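Local coordinates for uncharacterized protein (Bacteroides ovatus CL02T12C04, PDB 6PTM), which probably hydrolyses carrageenan from the chain end, as an exo-acting glycoside hydrolase of family 42, at residues A[76-81]-A[125-130]; A[85-88]-A[94-97]; A[113-118]-A[480-485]; A[487-492]-A[534-539]. All blocks are in the same frame, centred on the assembly; numbering follows the deposited sequence.

How the interactions relate
The four contacts lie on the same side of the chain's centre, where N-terminal helices meet the outer helices of what is probably the catalytic (beta/alpha)8 barrel. Interactions 1 and 2 share helix 69-90, their centres about 19 Å apart; along the chain, interaction 2 is nested within the loop closed by interaction 1. Helix 109-139 serves interactions 1 and 3, which cross in sequence, the latter carrying it to the loop before helix 486-498. Interaction 4, opening after interaction 3 closes, pairs that helix with helix 534-549. It touches interaction 1 through Met127 against Asn538 and interaction 3 through Ile536 against Gln484 and Thr485, so the N-terminal helices flank the probable barrel.

Interaction 1. Residues A[76-81]-A[125-130]; sequences RTAEIF and IEMMNS
Met127 and Met128 reach across from helix 109-139 to Thr77 and Ala78 on helix 69-90, and the contact is carried by apolar side-chain groups. The chain of Met127 leaves with CG anti to the backbone N (chi1 177°), runs out extended, and turns only at its last torsion. Its CE is thereby placed 3.9 Å from Ala78 N and 4.0 Å from Thr77 CG2, the two side chains of Thr77 and Met127 crossing at about a right angle. Met128 comes in folded, and its CE stops 3.7 Å from Ala78 CB. Met127 CE also lies 4.0 Å from Ala78 CB, so both methionine methyls meet that carbon. Segments 76-81 and 125-130 run nearly antiparallel (161°), their axes 10.4 Å apart at closest, as neighbours in a helical bundle; helix 44-63 joins them, laying Ile51 on Ala78 and Leu54 on Met128, while Asn538 of helix 534-549 touches both Thr77 and Met127.

Thr77 OG1 is bonded to Thr73 O and His188 NE2. On the far side of helix 69-90, Arg76 NE forms a salt bridge with Glu79 OE1 at 3.1 Å, the oxygen lying at the edge of the guanidinium.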
loop_
_atom_site.group_PDB
_atom_site.type_symbol
_atom_site.label_atom_id
_atom_site.label_comp_id
_atom_site.label_asym_id
_atom_site.label_seq_id
_atom_site.Cartn_x
_atom_site.Cartn_y
_atom_site.Cartn_z
ATOM N N ARG A 76 -12.983 12.263 22.105
ATOM C CA ARG A 76 -13.668 10.959 21.952
ATOM C C ARG A 76 -12.661 9.826 22.151
ATOM O O ARG A 76 -12.996 8.818 22.815
ATOM C CB ARG A 76 -14.383 10.842 20.608
ATOM C CG ARG A 76 -15.082 9.504 20.418
ATOM C CD ARG A 76 -16.080 9.175 21.517
ATOM N NE ARG A 76 -17.107 10.207 21.627
ATOM C CZ ARG A 76 -18.122 10.367 20.778
ATOM N NH1 ARG A 76 -18.287 9.581 19.724
ATOM N NH2 ARG A 76 -18.987 11.342 20.989
ATOM N N THR A 77 -11.467 9.961 21.588
ATOM C CA THR A 77 -10.433 8.935 21.781
ATOM C C THR A 77 -10.187 8.753 23.281
ATOM O O THR A 77 -10.030 7.607 23.764
ATOM C CB THR A 77 -9.136 9.288 21.060
ATOM O OG1 THR A 77 -9.385 9.513 19.669
ATOM C CG2 THR A 77 -8.137 8.171 21.236
ATOM N N ALA A 78 -10.079 9.860 23.991
ATOM C CA ALA A 78 -9.759 9.872 25.425
ATOM C C ALA A 78 -10.904 9.181 26.167
ATOM O O ALA A 78 -10.621 8.245 26.957
ATOM C CB ALA A 78 -9.524 11.290 25.873
ATOM N N GLU A 79 -12.154 9.552 25.861
ATOM C CA GLU A 79 -13.358 8.958 26.517
ATOM C C GLU A 79 -13.338 7.451 26.314
ATOM O O GLU A 79 -13.584 6.743 27.263
ATOM C CB GLU A 79 -14.648 9.537 25.953
ATOM C CG GLU A 79 -14.823 10.979 26.331
ATOM C CD GLU A 79 -15.926 11.640 25.543
ATOM O OE1 GLU A 79 -16.339 11.092 24.533
ATOM O OE2 GLU A 79 -16.299 12.728 25.919
ATOM N N ILE A 80 -12.984 6.985 25.118
ATOM C CA ILE A 80 -12.983 5.528 24.806
ATOM C C ILE A 80 -11.885 4.842 25.625
ATOM O O ILE A 80 -12.161 3.798 26.219
ATOM C CB ILE A 80 -12.827 5.277 23.295
ATOM C CG1 ILE A 80 -14.101 5.715 22.548
ATOM C CG2 ILE A 80 -12.487 3.817 23.027
ATOM C CD1 ILE A 80 -13.967 5.692 21.040
ATOM N N PHE A 81 -10.685 5.410 25.645
ATOM C CA PHE A 81 -9.510 4.722 26.231
ATOM C C PHE A 81 -9.551 4.833 27.749
ATOM O O PHE A 81 -8.807 4.083 28.382
ATOM C CB PHE A 81 -8.193 5.239 25.662
ATOM C CG PHE A 81 -7.789 4.458 24.438
ATOM C CD1 PHE A 81 -8.240 4.829 23.178
ATOM C CD2 PHE A 81 -7.004 3.325 24.560
ATOM C CE1 PHE A 81 -7.851 4.107 22.062
ATOM C CE2 PHE A 81 -6.623 2.601 23.446
ATOM C CZ PHE A 81 -7.056 2.988 22.204
ATOM N N ILE A 125 -3.465 12.138 29.016
ATOM C CA ILE A 125 -3.079 13.434 29.665
ATOM C C ILE A 125 -2.219 14.237 28.675
ATOM O O ILE A 125 -2.509 15.448 28.477
ATOM C CB ILE A 125 -2.379 13.196 31.016
ATOM C CG1 ILE A 125 -3.350 12.631 32.067
ATOM C CG2 ILE A 125 -1.683 14.467 31.521
ATOM C CD1 ILE A 125 -2.652 11.932 33.243
ATOM N N GLU A 126 -1.247 13.587 28.028
ATOM C CA GLU A 126 -0.386 14.251 27.010
ATOM C C GLU A 126 -1.284 14.767 25.883
ATOM O O GLU A 126 -1.125 15.929 25.449
ATOM C CB GLU A 126 0.639 13.290 26.410
ATOM C CG GLU A 126 1.545 12.623 27.425
ATOM C CD GLU A 126 2.596 13.515 28.048
ATOM O OE1 GLU A 126 2.798 14.632 27.534
ATOM O OE2 GLU A 126 3.212 13.086 29.049
ATOM N N MET A 127 -2.220 13.932 25.435
ATOM C CA MET A 127 -3.104 14.241 24.292
ATOM C C MET A 127 -4.044 15.398 24.654
ATOM O O MET A 127 -4.277 16.287 23.808
ATOM C CB MET A 127 -3.892 12.987 23.913
ATOM C CG MET A 127 -4.879 13.207 22.806
ATOM S SD MET A 127 -5.434 11.647 22.044
ATOM C CE MET A 127 -6.332 10.925 23.418
ATOM N N MET A 128 -4.590 15.401 25.867
ATOM C CA MET A 128 -5.427 16.535 26.330
ATOM C C MET A 128 -4.560 17.792 26.471
ATOM O O MET A 128 -5.015 18.827 26.006
ATOM C CB MET A 128 -6.122 16.208 27.652
ATOM C CG MET A 128 -7.094 15.012 27.581
ATOM S SD MET A 128 -8.463 15.194 26.456
ATOM C CE MET A 128 -7.787 14.446 24.973
ATOM N N ASN A 129 -3.348 17.706 27.012
ATOM C CA ASN A 129 -2.464 18.896 27.133
ATOM C C ASN A 129 -2.184 19.455 25.726
ATOM O O ASN A 129 -2.291 20.663 25.567
ATOM C CB ASN A 129 -1.149 18.612 27.868
ATOM C CG ASN A 129 -1.311 18.451 29.370
ATOM O OD1 ASN A 129 -2.294 18.908 29.939
ATOM N ND2 ASN A 129 -0.382 17.763 30.020
ATOM N N SER A 130 -1.857 18.622 24.728
ATOM C CA SER A 130 -1.613 19.081 23.335
ATOM C C SER A 130 -2.874 19.739 22.761
ATOM O O SER A 130 -2.763 20.796 22.088
ATOM C CB SER A 130 -1.112 17.939 22.445
ATOM O OG SER A 130 0.151 17.462 22.920
#

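Interaction 2. Residues A[85-88]-A[94-97]; sequences AKWD and ANVK
Asp88 and Asn95 mark the closest approach of the two backbones, with their CA atoms 7.1 Å apart, one on the last turns of helix 69-90 and the other early in helix 92-100. The helices are consecutive, so the contact spans the corner where the chain turns from one into the next.

At the centre, Asn95 ND2 donates to Asp88 OD1 over 3.0 Å, with an N-H...O angle of 147°. The amide reaches the oxygen from above the carboxylate plane, the two flat groups being turned 71° apart. Two waters reinforce the bond: one donates to Asp88 OD1 (2.7 Å) and to Asn95 OD1, the other accepts from Asn95 ND2 (2.9 Å) and donates to Asp88 O. The two consecutive helices thus meet at a tight corner, tied across by one amide and two waters. The remaining oxygen, Asp88 OD2, forms a salt bridge with Arg511, and Asn95 OD1 is also bonded to Asn98. Replacing Asn95 by a leucine would probably leave Asp88 OD1 without this N-H and deprive both waters of a partner.

Trp87 adds the apolar part. With CG anti to the backbone N (chi1 -166°), its six-membered ring swings toward the second helix, where CH2 lies 3.8 Å from Ala94 CB and CZ3 lies 4.1 Å from Asn95 ND2.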
loop_
_atom_site.group_PDB
_atom_site.type_symbol
_atom_site.label_atom_id
_atom_site.label_comp_id
_atom_site.label_asym_id
_atom_site.label_seq_id
_atom_site.Cartn_x
_atom_site.Cartn_y
_atom_site.Cartn_z
ATOM N N ALA A 85 -8.763 1.531 29.675
ATOM C CA ALA A 85 -7.805 1.526 30.789
ATOM C C ALA A 85 -8.487 0.931 32.039
ATOM O O ALA A 85 -7.820 0.174 32.756
ATOM C CB ALA A 85 -7.291 2.907 31.059
ATOM N N LYS A 86 -9.753 1.257 32.279
ATOM C CA LYS A 86 -10.536 0.714 33.424
ATOM C C LYS A 86 -10.672 -0.800 33.234
ATOM O O LYS A 86 -10.421 -1.534 34.175
ATOM C CB LYS A 86 -11.912 1.392 33.525
ATOM C CG LYS A 86 -12.678 1.111 34.813
ATOM C CD LYS A 86 -11.789 1.201 36.041
ATOM C CE LYS A 86 -12.431 1.839 37.247
ATOM N NZ LYS A 86 -11.454 2.744 37.899
ATOM N N TRP A 87 -11.026 -1.264 32.041
ATOM C CA TRP A 87 -10.983 -2.711 31.730
ATOM C C TRP A 87 -9.588 -3.249 32.028
ATOM O O TRP A 87 -9.495 -4.245 32.758
ATOM C CB TRP A 87 -11.393 -3.017 30.297
ATOM C CG TRP A 87 -11.664 -4.470 30.124
ATOM C CD1 TRP A 87 -12.847 -5.108 30.345
ATOM C CD2 TRP A 87 -10.708 -5.486 29.774
ATOM N NE1 TRP A 87 -12.705 -6.449 30.108
ATOM C CE2 TRP A 87 -11.403 -6.715 29.763
ATOM C CE3 TRP A 87 -9.350 -5.476 29.453
ATOM C CZ2 TRP A 87 -10.782 -7.921 29.435
ATOM C CZ3 TRP A 87 -8.740 -6.658 29.099
ATOM C CH2 TRP A 87 -9.448 -7.868 29.107
ATOM N N ASP A 88 -8.534 -2.575 31.585
ATOM C CA ASP A 88 -7.172 -3.117 31.768
ATOM C C ASP A 88 -6.894 -3.245 33.281
ATOM O O ASP A 88 -6.312 -4.253 33.711
ATOM C CB ASP A 88 -6.115 -2.310 31.002
ATOM C CG ASP A 88 -6.277 -2.326 29.482
ATOM O OD1 ASP A 88 -6.736 -3.363 28.963
ATOM O OD2 ASP A 88 -5.935 -1.294 28.815
ATOM N N ALA A 94 -5.675 -11.110 32.246
ATOM C CA ALA A 94 -5.935 -11.179 30.790
ATOM C C ALA A 94 -4.791 -10.474 30.050
ATOM O O ALA A 94 -4.311 -11.054 29.076
ATOM C CB ALA A 94 -7.308 -10.649 30.452
ATOM N N ASN A 95 -4.267 -9.340 30.547
ATOM C CA ASN A 95 -3.192 -8.605 29.826
ATOM C C ASN A 95 -1.842 -9.287 30.009
ATOM O O ASN A 95 -0.980 -9.115 29.103
ATOM C CB ASN A 95 -3.170 -7.103 30.151
ATOM C CG ASN A 95 -4.358 -6.421 29.502
ATOM O OD1 ASN A 95 -4.723 -6.763 28.378
ATOM N ND2 ASN A 95 -5.014 -5.529 30.219
ATOM N N VAL A 96 -1.640 -10.028 31.110
ATOM C CA VAL A 96 -0.366 -10.784 31.306
ATOM C C VAL A 96 -0.274 -11.758 30.122
ATOM O O VAL A 96 0.819 -11.862 29.488
ATOM C CB VAL A 96 -0.281 -11.511 32.671
ATOM C CG1 VAL A 96 0.945 -12.427 32.724
ATOM C CG2 VAL A 96 -0.253 -10.549 33.854
ATOM N N LYS A 97 -1.381 -12.466 29.874
ATOM C CA LYS A 97 -1.542 -13.446 28.763
ATOM C C LYS A 97 -1.310 -12.700 27.445
ATOM O O LYS A 97 -0.372 -13.085 26.707
ATOM C CB LYS A 97 -2.919 -14.107 28.835
ATOM C CG LYS A 97 -3.104 -15.040 30.020
ATOM C CD LYS A 97 -4.315 -15.944 29.893
ATOM C CE LYS A 97 -4.629 -16.744 31.142
ATOM N NZ LYS A 97 -5.567 -16.013 32.027
HETATM O O HOH W 1 -6.051 -4.987 26.984
HETATM O O HOH W 2 -3.588 -4.503 32.502
#

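Interaction 3. Residues A[113-118]-A[480-485]; sequences AKLLPD and RDLYQT
Leu116 and Leu482 are the residues whose backbones come nearest, yet their CA atoms stand 9.1 Å apart, so helix 109-139 and the loop meet only through the ends of side chains. Leu482 projects from the loop toward the helix, its CG anti to the backbone N (chi1 -175°), and divides its two methyls between successive leucines. CD2 lies 4.2 Å from Leu115 CD1, while CD1 faces Leu116 CD1 at 4.4 Å. The CB of Leu115 is directed at the loop, whereas Leu116 sets off across the line of approach and its branched end comes nearer. Both distances are those of ordinary methyl contacts. Just after Leu116, the helix kinks, since the backbone N atoms of Pro117 and Asp118 have no bond to the preceding turn.

The loop side is held in shape by its own bonds. Residues 481 to 484 form a type I beta turn, with Gln484 N donating to Asp481 O at 3.1 Å, and Asp481 OD1 accepts from Tyr483 N at 2.9 Å in an Asx turn, the N-H coming from above the carboxylate plane. Leu482 sits at the second position of the turn, its N bonded to Tyr105 OH and its O to Gln533. The ring of Tyr483 meets that of Phe119.

Thr485 then takes the N-cap position of helix 486-498, capping Tyr488 N. The loop joins strand 466-471 to helix 486-498, consistent with a beta-to-alpha loop of the (beta/alpha)8 barrel expected of the family, here touched by helix 109-139 of the N-terminal region.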
loop_
_atom_site.group_PDB
_atom_site.type_symbol
_atom_site.label_atom_id
_atom_site.label_comp_id
_atom_site.label_asym_id
_atom_site.label_seq_id
_atom_site.Cartn_x
_atom_site.Cartn_y
_atom_site.Cartn_z
ATOM N N ALA A 113 1.564 -5.565 32.197
ATOM C CA ALA A 113 0.117 -5.645 32.438
ATOM C C ALA A 113 -0.236 -4.683 33.585
ATOM O O ALA A 113 -1.282 -3.978 33.501
ATOM C CB ALA A 113 -0.271 -7.061 32.707
ATOM N N LYS A 114 0.653 -4.552 34.566
ATOM C CA LYS A 114 0.425 -3.641 35.716
ATOM C C LYS A 114 0.532 -2.183 35.267
ATOM O O LYS A 114 -0.250 -1.405 35.734
ATOM C CB LYS A 114 1.409 -3.951 36.844
ATOM C CG LYS A 114 1.090 -5.230 37.599
ATOM C CD LYS A 114 1.742 -5.240 38.955
ATOM C CE LYS A 114 1.307 -6.393 39.832
ATOM N NZ LYS A 114 1.962 -7.633 39.377
ATOM N N LEU A 115 1.487 -1.830 34.408
ATOM C CA LEU A 115 1.753 -0.406 34.074
ATOM C C LEU A 115 0.832 0.068 32.928
ATOM O O LEU A 115 0.656 1.282 32.804
ATOM C CB LEU A 115 3.241 -0.213 33.764
ATOM C CG LEU A 115 3.778 -0.791 32.455
ATOM C CD1 LEU A 115 3.482 0.118 31.270
ATOM C CD2 LEU A 115 5.282 -1.015 32.564
ATOM N N LEU A 116 0.183 -0.841 32.182
ATOM C CA LEU A 116 -0.619 -0.499 30.973
ATOM C C LEU A 116 -1.719 0.516 31.290
ATOM O O LEU A 116 -1.840 1.522 30.573
ATOM C CB LEU A 116 -1.173 -1.786 30.340
ATOM C CG LEU A 116 -2.177 -1.579 29.204
ATOM C CD1 LEU A 116 -1.516 -0.836 28.049
ATOM C CD2 LEU A 116 -2.774 -2.908 28.730
ATOM N N PRO A 117 -2.556 0.338 32.350
ATOM C CA PRO A 117 -3.643 1.281 32.604
ATOM C C PRO A 117 -3.166 2.724 32.797
ATOM O O PRO A 117 -3.720 3.623 32.173
ATOM C CB PRO A 117 -4.385 0.722 33.837
ATOM C CG PRO A 117 -3.982 -0.747 33.844
ATOM C CD PRO A 117 -2.554 -0.761 33.326
ATOM N N ASP A 118 -2.138 2.946 33.610
ATOM C CA ASP A 118 -1.616 4.320 33.823
ATOM C C ASP A 118 -0.849 4.815 32.591
ATOM O O ASP A 118 -0.741 6.039 32.456
ATOM C CB ASP A 118 -0.788 4.434 35.098
ATOM C CG ASP A 118 -1.687 4.512 36.323
ATOM O OD1 ASP A 118 -2.933 4.722 36.178
ATOM O OD2 ASP A 118 -1.140 4.354 37.391
ATOM N N ARG A 480 6.548 -4.238 17.137
ATOM C CA ARG A 480 5.647 -3.743 18.205
ATOM C C ARG A 480 6.445 -2.790 19.081
ATOM O O ARG A 480 7.638 -3.050 19.323
ATOM C CB ARG A 480 5.064 -4.887 19.050
ATOM C CG ARG A 480 3.674 -4.581 19.594
ATOM C CD ARG A 480 2.543 -4.621 18.563
ATOM N NE ARG A 480 2.784 -5.777 17.717
ATOM C CZ ARG A 480 2.511 -7.032 18.060
ATOM N NH1 ARG A 480 1.875 -7.292 19.199
ATOM N NH2 ARG A 480 2.840 -8.016 17.230
ATOM N N ASP A 481 5.800 -1.714 19.504
ATOM C CA ASP A 481 6.416 -0.707 20.395
ATOM C C ASP A 481 5.265 -0.005 21.105
ATOM O O ASP A 481 4.538 0.793 20.440
ATOM C CB ASP A 481 7.306 0.260 19.606
ATOM C CG ASP A 481 7.900 1.351 20.490
ATOM O OD1 ASP A 481 7.709 1.255 21.727
ATOM O OD2 ASP A 481 8.519 2.303 19.941
ATOM N N LEU A 482 5.127 -0.238 22.410
ATOM C CA LEU A 482 4.037 0.386 23.222
ATOM C C LEU A 482 4.164 1.920 23.097
ATOM O O LEU A 482 3.104 2.599 23.063
ATOM C CB LEU A 482 4.139 -0.097 24.676
ATOM C CG LEU A 482 3.014 0.373 25.601
ATOM C CD1 LEU A 482 1.650 -0.111 25.109
ATOM C CD2 LEU A 482 3.249 -0.061 27.046
ATOM N N TYR A 483 5.406 2.430 23.002
ATOM C CA TYR A 483 5.776 3.880 23.028
ATOM C C TYR A 483 5.827 4.465 21.606
ATOM O O TYR A 483 6.338 5.570 21.391
ATOM C CB TYR A 483 7.105 4.073 23.766
ATOM C CG TYR A 483 7.116 3.401 25.127
ATOM C CD1 TYR A 483 6.069 3.596 26.025
ATOM C CD2 TYR A 483 8.133 2.536 25.506
ATOM C CE1 TYR A 483 6.029 2.967 27.263
ATOM C CE2 TYR A 483 8.124 1.917 26.754
ATOM C CZ TYR A 483 7.072 2.131 27.640
ATOM O OH TYR A 483 7.071 1.531 28.872
ATOM N N GLN A 484 5.259 3.763 20.633
ATOM C CA GLN A 484 5.182 4.281 19.249
ATOM C C GLN A 484 4.702 5.741 19.335
ATOM O O GLN A 484 3.746 6.022 20.118
ATOM C CB GLN A 484 4.259 3.361 18.430
ATOM C CG GLN A 484 4.277 3.677 16.946
ATOM C CD GLN A 484 3.410 2.727 16.156
ATOM O OE1 GLN A 484 2.175 2.781 16.233
ATOM N NE2 GLN A 484 4.050 1.899 15.349
ATOM N N THR A 485 5.331 6.648 18.593
ATOM C CA THR A 485 5.039 8.099 18.677
ATOM C C THR A 485 3.923 8.519 17.719
ATOM O O THR A 485 3.786 7.969 16.602
ATOM C CB THR A 485 6.311 8.923 18.488
ATOM O OG1 THR A 485 6.778 8.828 17.135
ATOM C CG2 THR A 485 7.381 8.485 19.477
#

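Interaction 4. Residues A[487-492]-A[534-539]; sequences EYARGN and PRIVNE
Arg490 crosses Glu539 at a slant, touching it from CB to the guanidinium. Its CB is 4.0 Å from Glu539 CG, so the aliphatic roots of the two chains touch first. CG stays anti to the backbone N, and farther along CD passes 3.8 Å from Glu539 OE2. There the chain bends (chi3 -69°), which turns the guanidinium edge back onto the carboxylate. NE donates to Glu539 OE2 over 2.7 Å at 159°, close to the guanidinium plane and nearly along the carboxylate C-O axis. NH2 adds a weak bond to the same oxygen at 3.1 Å. At the far end NH1 turns to Asp546 in a second salt bridge, so one arginine joins two acids a little under two turns apart on helix 534-549.

Segments 487-492 and 534-539 run 23° from parallel, their axes 9.0 Å apart at closest. Helix 486-498 comes between strands 466-471 and 503-506 along the chain and helix 534-549 follows the latter strand, consistent with the last two outer helices of a (beta/alpha)8 barrel. An alanine in place of Arg490 is likely to leave the buried carboxylate of Glu539, and Asp546 farther along the same helix, without their shared positive partner.

One residue earlier on helix 486-498, Ala489 CB meets Ile536 CD1 at 4.1 Å. The small methyl is consistent with the CA atoms of Ala489 and Ile536 being 6.3 Å apart, and Ile536 also rests on Gln484, just before helix 486-498.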
loop_
_atom_site.group_PDB
_atom_site.type_symbol
_atom_site.label_atom_id
_atom_site.label_comp_id
_atom_site.label_asym_id
_atom_site.label_seq_id
_atom_site.Cartn_x
_atom_site.Cartn_y
_atom_site.Cartn_z
ATOM N N GLU A 487 4.224 11.100 16.082
ATOM C CA GLU A 487 5.032 11.671 14.956
ATOM C C GLU A 487 5.267 10.557 13.916
ATOM O O GLU A 487 5.215 10.819 12.722
ATOM C CB GLU A 487 6.372 12.245 15.433
ATOM C CG GLU A 487 6.266 13.545 16.233
ATOM C CD GLU A 487 5.796 13.439 17.687
ATOM O OE1 GLU A 487 5.816 12.337 18.261
ATOM O OE2 GLU A 487 5.322 14.450 18.202
ATOM N N TYR A 488 5.588 9.357 14.376
ATOM C CA TYR A 488 5.781 8.199 13.481
ATOM C C TYR A 488 4.480 7.952 12.710
ATOM O O TYR A 488 4.509 7.768 11.480
ATOM C CB TYR A 488 6.185 6.930 14.241
ATOM C CG TYR A 488 6.073 5.734 13.340
ATOM C CD1 TYR A 488 7.012 5.497 12.337
ATOM C CD2 TYR A 488 4.940 4.940 13.380
ATOM C CE1 TYR A 488 6.857 4.445 11.443
ATOM C CE2 TYR A 488 4.781 3.877 12.509
ATOM C CZ TYR A 488 5.736 3.630 11.533
ATOM O OH TYR A 488 5.539 2.575 10.665
ATOM N N ALA A 489 3.360 7.964 13.422
ATOM C CA ALA A 489 2.070 7.562 12.823
ATOM C C ALA A 489 1.711 8.576 11.724
ATOM O O ALA A 489 1.331 8.172 10.546
ATOM C CB ALA A 489 1.003 7.461 13.896
ATOM N N ARG A 490 1.800 9.868 12.064
ATOM C CA ARG A 490 1.504 10.994 11.127
ATOM C C ARG A 490 2.445 10.930 9.917
ATOM O O ARG A 490 1.963 11.058 8.775
ATOM C CB ARG A 490 1.656 12.338 11.837
ATOM C CG ARG A 490 1.706 13.549 10.922
ATOM C CD ARG A 490 1.718 14.828 11.740
ATOM N NE ARG A 490 0.438 15.040 12.411
ATOM C CZ ARG A 490 -0.617 15.681 11.897
ATOM N NH1 ARG A 490 -0.555 16.195 10.689
ATOM N NH2 ARG A 490 -1.745 15.801 12.599
ATOM N N GLY A 491 3.743 10.793 10.139
ATOM C CA GLY A 491 4.717 10.775 9.019
ATOM C C GLY A 491 4.398 9.683 8.020
ATOM O O GLY A 491 4.523 9.880 6.800
ATOM N N ASN A 492 3.992 8.527 8.514
ATOM C CA ASN A 492 3.741 7.340 7.677
ATOM C C ASN A 492 2.465 7.535 6.870
ATOM O O ASN A 492 2.491 7.206 5.677
ATOM C CB ASN A 492 3.685 6.082 8.538
ATOM C CG ASN A 492 4.720 5.078 8.110
ATOM O OD1 ASN A 492 4.376 4.042 7.539
ATOM N ND2 ASN A 492 5.984 5.392 8.365
ATOM N N PRO A 534 -3.672 5.392 22.902
ATOM C CA PRO A 534 -4.632 6.469 22.626
ATOM C C PRO A 534 -4.111 7.534 21.647
ATOM O O PRO A 534 -4.889 7.985 20.876
ATOM C CB PRO A 534 -4.915 7.089 24.002
ATOM C CG PRO A 534 -4.556 5.983 24.978
ATOM C CD PRO A 534 -3.399 5.236 24.339
ATOM N N ARG A 535 -2.820 7.870 21.698
ATOM C CA ARG A 535 -2.262 8.958 20.876
ATOM C C ARG A 535 -2.042 8.467 19.436
ATOM O O ARG A 535 -2.222 9.294 18.516
ATOM C CB ARG A 535 -1.025 9.569 21.522
ATOM C CG ARG A 535 -1.346 10.527 22.660
ATOM C CD ARG A 535 -0.226 11.471 22.978
ATOM N NE ARG A 535 0.928 10.789 23.510
ATOM C CZ ARG A 535 2.094 11.375 23.755
ATOM N NH1 ARG A 535 3.114 10.656 24.184
ATOM N NH2 ARG A 535 2.277 12.655 23.492
ATOM N N ILE A 536 -1.793 7.176 19.217
ATOM C CA ILE A 536 -1.675 6.610 17.835
ATOM C C ILE A 536 -3.060 6.586 17.168
ATOM O O ILE A 536 -3.188 7.023 16.021
ATOM C CB ILE A 536 -1.009 5.215 17.878
ATOM C CG1 ILE A 536 0.382 5.271 18.504
ATOM C CG2 ILE A 536 -0.934 4.573 16.504
ATOM C CD1 ILE A 536 1.385 6.040 17.681
ATOM N N VAL A 537 -4.060 6.042 17.834
ATOM C CA VAL A 537 -5.446 6.000 17.285
ATOM C C VAL A 537 -5.860 7.429 16.900
ATOM O O VAL A 537 -6.384 7.649 15.789
ATOM C CB VAL A 537 -6.394 5.344 18.306
ATOM C CG1 VAL A 537 -7.857 5.550 17.972
ATOM C CG2 VAL A 537 -6.086 3.868 18.399
ATOM N N ASN A 538 -5.649 8.388 17.788
ATOM C CA ASN A 538 -6.071 9.791 17.539
ATOM C C ASN A 538 -5.250 10.345 16.359
ATOM O O ASN A 538 -5.850 11.014 15.506
ATOM C CB ASN A 538 -5.976 10.659 18.790
ATOM C CG ASN A 538 -6.236 12.112 18.469
ATOM O OD1 ASN A 538 -7.351 12.497 18.087
ATOM N ND2 ASN A 538 -5.189 12.902 18.563
ATOM N N GLU A 539 -3.933 10.087 16.285
ATOM C CA GLU A 539 -3.087 10.824 15.325
ATOM C C GLU A 539 -3.424 10.404 13.893
ATOM O O GLU A 539 -3.279 11.256 12.979
ATOM C CB GLU A 539 -1.615 10.598 15.587
ATOM C CG GLU A 539 -0.763 11.616 14.892
ATOM C CD GLU A 539 -0.898 13.018 15.442
ATOM O OE1 GLU A 539 -1.448 13.171 16.557
ATOM O OE2 GLU A 539 -0.417 13.956 14.766
#